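Local coordinates for putative rRNA methylase (Clostridium thermocellum ATCC 27405, PDB 3EEY), which binds S-adenosylmethionine and is probably a methyltransferase, with ribosomal RNA as its putative substrate, at residues I16-T30 with M86-N100. Sequence-based numbering, arbitrary orientation. Where two conformers were deposited one is given.
With SAM (S-adenosylmethionine), chain K.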
# COMPACT_ATOMS: atom_id res chain seq x y z
N ILE A 16 8.95 7.57 -1.66
CA ILE A 16 10.19 8.32 -1.44
C ILE A 16 9.97 9.81 -1.73
O ILE A 16 10.41 10.65 -0.94
CB ILE A 16 11.41 7.71 -2.23
CG1 ILE A 16 11.82 6.33 -1.68
CG2 ILE A 16 12.59 8.64 -2.22
CD1 ILE A 16 12.31 6.30 -0.24
N LYS A 17 9.28 10.12 -2.82
CA LYS A 17 8.89 11.50 -3.17
C LYS A 17 8.08 12.21 -2.07
O LYS A 17 8.25 13.41 -1.87
CB LYS A 17 8.10 11.52 -4.49
CG LYS A 17 8.92 11.66 -5.76
CD LYS A 17 8.27 10.97 -6.95
CE LYS A 17 6.79 11.33 -7.14
NZ LYS A 17 6.54 12.15 -8.36
N MET A 18 7.22 11.46 -1.38
CA MET A 18 6.43 11.96 -0.22
C MET A 18 7.30 12.45 0.93
O MET A 18 6.94 13.38 1.64
CB MET A 18 5.54 10.85 0.35
CG MET A 18 4.18 10.61 -0.31
SD MET A 18 3.40 9.10 0.35
CE MET A 18 2.78 9.67 1.94
N PHE A 19 8.44 11.80 1.13
CA PHE A 19 9.23 11.98 2.34
C PHE A 19 10.50 12.79 2.13
O PHE A 19 10.93 13.51 3.03
CB PHE A 19 9.59 10.61 2.92
CG PHE A 19 8.49 9.97 3.69
CD1 PHE A 19 8.49 10.02 5.08
CD2 PHE A 19 7.46 9.28 3.06
CE1 PHE A 19 7.48 9.42 5.82
CE2 PHE A 19 6.44 8.68 3.79
CZ PHE A 19 6.45 8.75 5.18
N VAL A 20 11.10 12.68 0.96
CA VAL A 20 12.39 13.31 0.69
C VAL A 20 12.22 14.72 0.14
O VAL A 20 11.53 14.92 -0.86
CB VAL A 20 13.25 12.44 -0.27
CG1 VAL A 20 14.55 13.14 -0.65
CG2 VAL A 20 13.55 11.12 0.36
N LYS A 21 12.81 15.68 0.83
CA LYS A 21 12.89 17.06 0.33
C LYS A 21 14.34 17.42 0.03
O LYS A 21 15.26 16.62 0.26
CB LYS A 21 12.23 18.05 1.31
CG LYS A 21 12.86 18.17 2.69
CD LYS A 21 12.21 19.29 3.49
CE LYS A 21 12.89 19.51 4.83
NZ LYS A 21 12.40 20.74 5.52
N GLU A 22 14.55 18.63 -0.49
CA GLU A 22 15.88 19.07 -0.89
C GLU A 22 16.78 19.38 0.30
O GLU A 22 16.34 20.00 1.28
CB GLU A 22 15.79 20.26 -1.85
CG GLU A 22 14.93 19.98 -3.07
CD GLU A 22 15.46 20.63 -4.33
OE1 GLU A 22 15.90 21.79 -4.27
OE2 GLU A 22 15.41 19.97 -5.39
N GLY A 23 18.03 18.93 0.21
CA GLY A 23 19.00 19.11 1.28
C GLY A 23 19.14 17.92 2.22
O GLY A 23 20.02 17.92 3.08
N ASP A 24 18.29 16.91 2.03
CA ASP A 24 18.27 15.72 2.89
C ASP A 24 19.44 14.80 2.64
O ASP A 24 20.10 14.88 1.61
CB ASP A 24 16.96 14.95 2.70
CG ASP A 24 15.80 15.57 3.46
OD1 ASP A 24 16.04 16.31 4.44
OD2 ASP A 24 14.64 15.30 3.08
N THR A 25 19.72 13.91 3.59
CA THR A 25 20.69 12.85 3.38
C THR A 25 19.93 11.54 3.22
O THR A 25 19.13 11.17 4.07
CB THR A 25 21.74 12.78 4.52
OG1 THR A 25 22.45 14.02 4.58
CG2 THR A 25 22.74 11.66 4.28
N VAL A 26 20.17 10.86 2.10
CA VAL A 26 19.46 9.64 1.74
C VAL A 26 20.45 8.54 1.37
O VAL A 26 21.62 8.83 1.13
CB VAL A 26 18.42 9.87 0.59
CG1 VAL A 26 17.36 10.89 1.00
CG2 VAL A 26 19.11 10.32 -0.70
N VAL A 27 19.99 7.29 1.34
CA VAL A 27 20.84 6.14 1.02
C VAL A 27 20.19 5.26 -0.05
O VAL A 27 19.01 4.94 0.03
CB VAL A 27 21.15 5.25 2.28
CG1 VAL A 27 22.20 4.21 1.95
CG2 VAL A 27 21.60 6.07 3.47
N ASP A 28 20.98 4.89 -1.06
CA ASP A 28 20.62 3.80 -1.96
C ASP A 28 21.47 2.62 -1.51
O ASP A 28 22.67 2.59 -1.73
CB ASP A 28 20.92 4.19 -3.42
CG ASP A 28 20.42 3.15 -4.42
OD1 ASP A 28 19.98 2.05 -4.01
OD2 ASP A 28 20.47 3.43 -5.63
N ALA A 29 20.83 1.65 -0.86
CA ALA A 29 21.54 0.53 -0.27
C ALA A 29 21.90 -0.56 -1.27
O ALA A 29 22.68 -1.46 -0.97
CB ALA A 29 20.75 -0.05 0.89
N THR A 30 21.32 -0.49 -2.47
CA THR A 30 21.53 -1.49 -3.51
C THR A 30 21.64 -0.77 -4.85
O THR A 30 20.66 -0.65 -5.57
CB THR A 30 20.35 -2.51 -3.58
OG1 THR A 30 19.11 -1.81 -3.54
CG2 THR A 30 20.38 -3.49 -2.41
N MET A 86 26.85 -0.00 6.47
CA MET A 86 26.53 1.39 6.16
C MET A 86 26.81 2.37 7.30
O MET A 86 27.02 3.56 7.07
CB MET A 86 25.09 1.56 5.58
CG MET A 86 23.93 1.51 6.58
SD MET A 86 22.30 2.01 5.95
CE MET A 86 22.07 0.78 4.67
N ASP A 87 26.83 1.85 8.53
CA ASP A 87 27.09 2.65 9.73
C ASP A 87 28.55 3.11 9.87
O ASP A 87 28.84 4.05 10.61
CB ASP A 87 26.66 1.88 10.99
CG ASP A 87 27.36 0.53 11.13
OD1 ASP A 87 27.63 -0.14 10.10
OD2 ASP A 87 27.62 0.12 12.27
N LYS A 88 29.46 2.45 9.15
CA LYS A 88 30.87 2.83 9.11
C LYS A 88 31.12 4.10 8.29
O LYS A 88 32.18 4.73 8.42
CB LYS A 88 31.72 1.68 8.54
CG LYS A 88 31.78 0.45 9.43
CD LYS A 88 32.53 -0.69 8.78
CE LYS A 88 32.46 -1.92 9.65
NZ LYS A 88 32.99 -3.13 8.97
N TYR A 89 30.16 4.47 7.46
CA TYR A 89 30.35 5.54 6.50
C TYR A 89 29.43 6.72 6.75
O TYR A 89 29.68 7.83 6.29
CB TYR A 89 30.14 5.01 5.08
CG TYR A 89 31.04 3.85 4.71
CD1 TYR A 89 32.29 4.07 4.13
CD2 TYR A 89 30.62 2.54 4.92
CE1 TYR A 89 33.12 3.00 3.78
CE2 TYR A 89 31.44 1.46 4.57
CZ TYR A 89 32.68 1.70 4.00
OH TYR A 89 33.49 0.65 3.65
N ILE A 90 28.36 6.46 7.50
CA ILE A 90 27.33 7.46 7.76
C ILE A 90 27.20 7.66 9.28
O ILE A 90 27.12 6.69 10.03
CB ILE A 90 25.96 7.05 7.13
CG1 ILE A 90 26.14 6.66 5.66
CG2 ILE A 90 24.93 8.18 7.26
CD1 ILE A 90 25.03 5.82 5.06
N ASP A 91 27.19 8.92 9.72
CA ASP A 91 27.07 9.25 11.14
C ASP A 91 25.93 10.24 11.42
O ASP A 91 25.54 10.42 12.58
CB ASP A 91 28.40 9.76 11.71
CG ASP A 91 28.91 11.02 11.01
OD1 ASP A 91 28.53 11.28 9.84
OD2 ASP A 91 29.70 11.76 11.64
N CYS A 92 25.42 10.86 10.36
CA CYS A 92 24.29 11.78 10.45
C CYS A 92 22.97 11.01 10.32
O CYS A 92 22.96 9.89 9.80
CB CYS A 92 24.40 12.84 9.34
SG CYS A 92 24.39 12.13 7.68
N PRO A 93 21.85 11.58 10.82
CA PRO A 93 20.54 10.98 10.56
C PRO A 93 20.10 11.07 9.09
O PRO A 93 20.23 12.12 8.46
CB PRO A 93 19.59 11.81 11.43
CG PRO A 93 20.46 12.51 12.42
CD PRO A 93 21.73 12.76 11.69
N VAL A 94 19.59 9.96 8.55
CA VAL A 94 19.14 9.92 7.17
C VAL A 94 17.61 10.01 7.06
O VAL A 94 16.89 9.59 7.96
CB VAL A 94 19.68 8.68 6.38
CG1 VAL A 94 21.20 8.62 6.45
CG2 VAL A 94 19.07 7.37 6.88
N LYS A 95 17.14 10.58 5.95
CA LYS A 95 15.71 10.72 5.72
C LYS A 95 15.10 9.47 5.10
O LYS A 95 13.98 9.09 5.44
CB LYS A 95 15.42 11.94 4.84
CG LYS A 95 13.97 12.41 4.84
CD LYS A 95 13.55 12.98 6.19
CE LYS A 95 12.38 13.95 6.06
NZ LYS A 95 12.78 15.21 5.37
N ALA A 96 15.84 8.83 4.20
CA ALA A 96 15.33 7.68 3.47
C ALA A 96 16.40 6.69 3.09
O ALA A 96 17.56 7.06 2.92
CB ALA A 96 14.56 8.13 2.24
N VAL A 97 16.02 5.42 2.98
CA VAL A 97 16.90 4.36 2.49
C VAL A 97 16.11 3.51 1.50
O VAL A 97 14.98 3.14 1.78
CB VAL A 97 17.47 3.46 3.63
CG1 VAL A 97 18.60 2.57 3.12
CG2 VAL A 97 17.98 4.29 4.79
N MET A 98 16.69 3.21 0.35
CA MET A 98 16.03 2.36 -0.63
C MET A 98 16.75 1.01 -0.74
O MET A 98 17.96 0.96 -0.94
CB MET A 98 15.93 3.05 -2.00
CG MET A 98 15.12 4.36 -2.03
SD MET A 98 14.97 5.10 -3.69
CE MET A 98 13.57 4.28 -4.38
N PHE A 99 15.98 -0.07 -0.59
CA PHE A 99 16.47 -1.43 -0.85
C PHE A 99 15.75 -2.01 -2.05
O PHE A 99 14.52 -1.92 -2.17
CB PHE A 99 16.21 -2.34 0.35
CG PHE A 99 17.13 -2.11 1.50
CD1 PHE A 99 18.30 -2.84 1.63
CD2 PHE A 99 16.81 -1.17 2.47
CE1 PHE A 99 19.14 -2.63 2.70
CE2 PHE A 99 17.65 -0.96 3.54
CZ PHE A 99 18.81 -1.67 3.66
N ASN A 100 16.53 -2.60 -2.94
CA ASN A 100 15.99 -3.32 -4.08
C ASN A 100 16.63 -4.70 -4.10
O ASN A 100 17.79 -4.85 -4.48
CB ASN A 100 16.31 -2.52 -5.34
CG ASN A 100 15.26 -2.68 -6.41
OD1 ASN A 100 15.28 -3.65 -7.16
ND2 ASN A 100 14.34 -1.72 -6.49
N SAM K . 18.28 -0.34 -7.59
CA SAM K . 19.08 -1.15 -8.57
C SAM K . 19.01 -0.57 -9.98
O SAM K . 19.29 -1.24 -10.98
OXT SAM K . 18.68 0.61 -10.15
CB SAM K . 18.66 -2.61 -8.51
CG SAM K . 19.38 -3.38 -7.41
SD SAM K . 19.71 -5.12 -7.83
CE SAM K . 18.04 -5.81 -7.71
C5' SAM K . 20.51 -5.68 -6.30
C4' SAM K . 21.92 -5.08 -6.18
O4' SAM K . 22.40 -5.18 -4.85
C3' SAM K . 22.93 -5.78 -7.08
O3' SAM K . 23.60 -4.80 -7.84
C2' SAM K . 23.88 -6.48 -6.13
O2' SAM K . 25.21 -6.53 -6.60
C1' SAM K . 23.75 -5.61 -4.88
N9 SAM K . 24.11 -6.30 -3.63
C8 SAM K . 24.11 -7.65 -3.36
N7 SAM K . 24.52 -7.82 -2.08
C5 SAM K . 24.79 -6.61 -1.54
C6 SAM K . 25.24 -6.20 -0.29
N6 SAM K . 25.50 -7.06 0.69
N1 SAM K . 25.42 -4.85 -0.06
C2 SAM K . 25.18 -3.91 -1.04
N3 SAM K . 24.72 -4.32 -2.26
C4 SAM K . 24.54 -5.65 -2.51
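Val-27 is bonded through both its N and its O to the neighbouring strand: its N donates to Ala-96 O at 2.9 Å, and its O accepts from Met-98 N. Ala-29 N to Met-98 O continues the parallel pairing of 25-28 with 96-100, whose axes lie 9° apart; Lys-95 N to Thr-25 O is the bond at the corner before it. Beyond the strand end a side chain takes over: Thr-30 OG1, held between its own backbone N and carbonyl carbon (chi1 46°), accepts from Asn-100 N at 2.8 Å. These are adjacent parallel strands in the middle of a Rossmann-like methyltransferase sheet, and their C-terminal ends meet S-adenosylmethionine: Thr-30 O accepts from the ligand's amino N at 3.1 Å, and Asn-100 O lies near its methyl CE. Lys-95 NZ makes a salt bridge with Asp-24 OD2 (3.0 Å), on the syn side but 30° out of the carboxylate plane, while Lys-21 N bonds to that oxygen from the opposite face, within the type II turn from Lys-21 to Asp-24. Apolar packing covers both faces. On one, Ile-16 CD1 and Val-20 CG2 press on Ala-96 CB. On the other, Val-27 CG2 meets Ile-90 CD1 tip to tip at 3.8 Å, and Ala-29 CB sits over the Phe-99 ring.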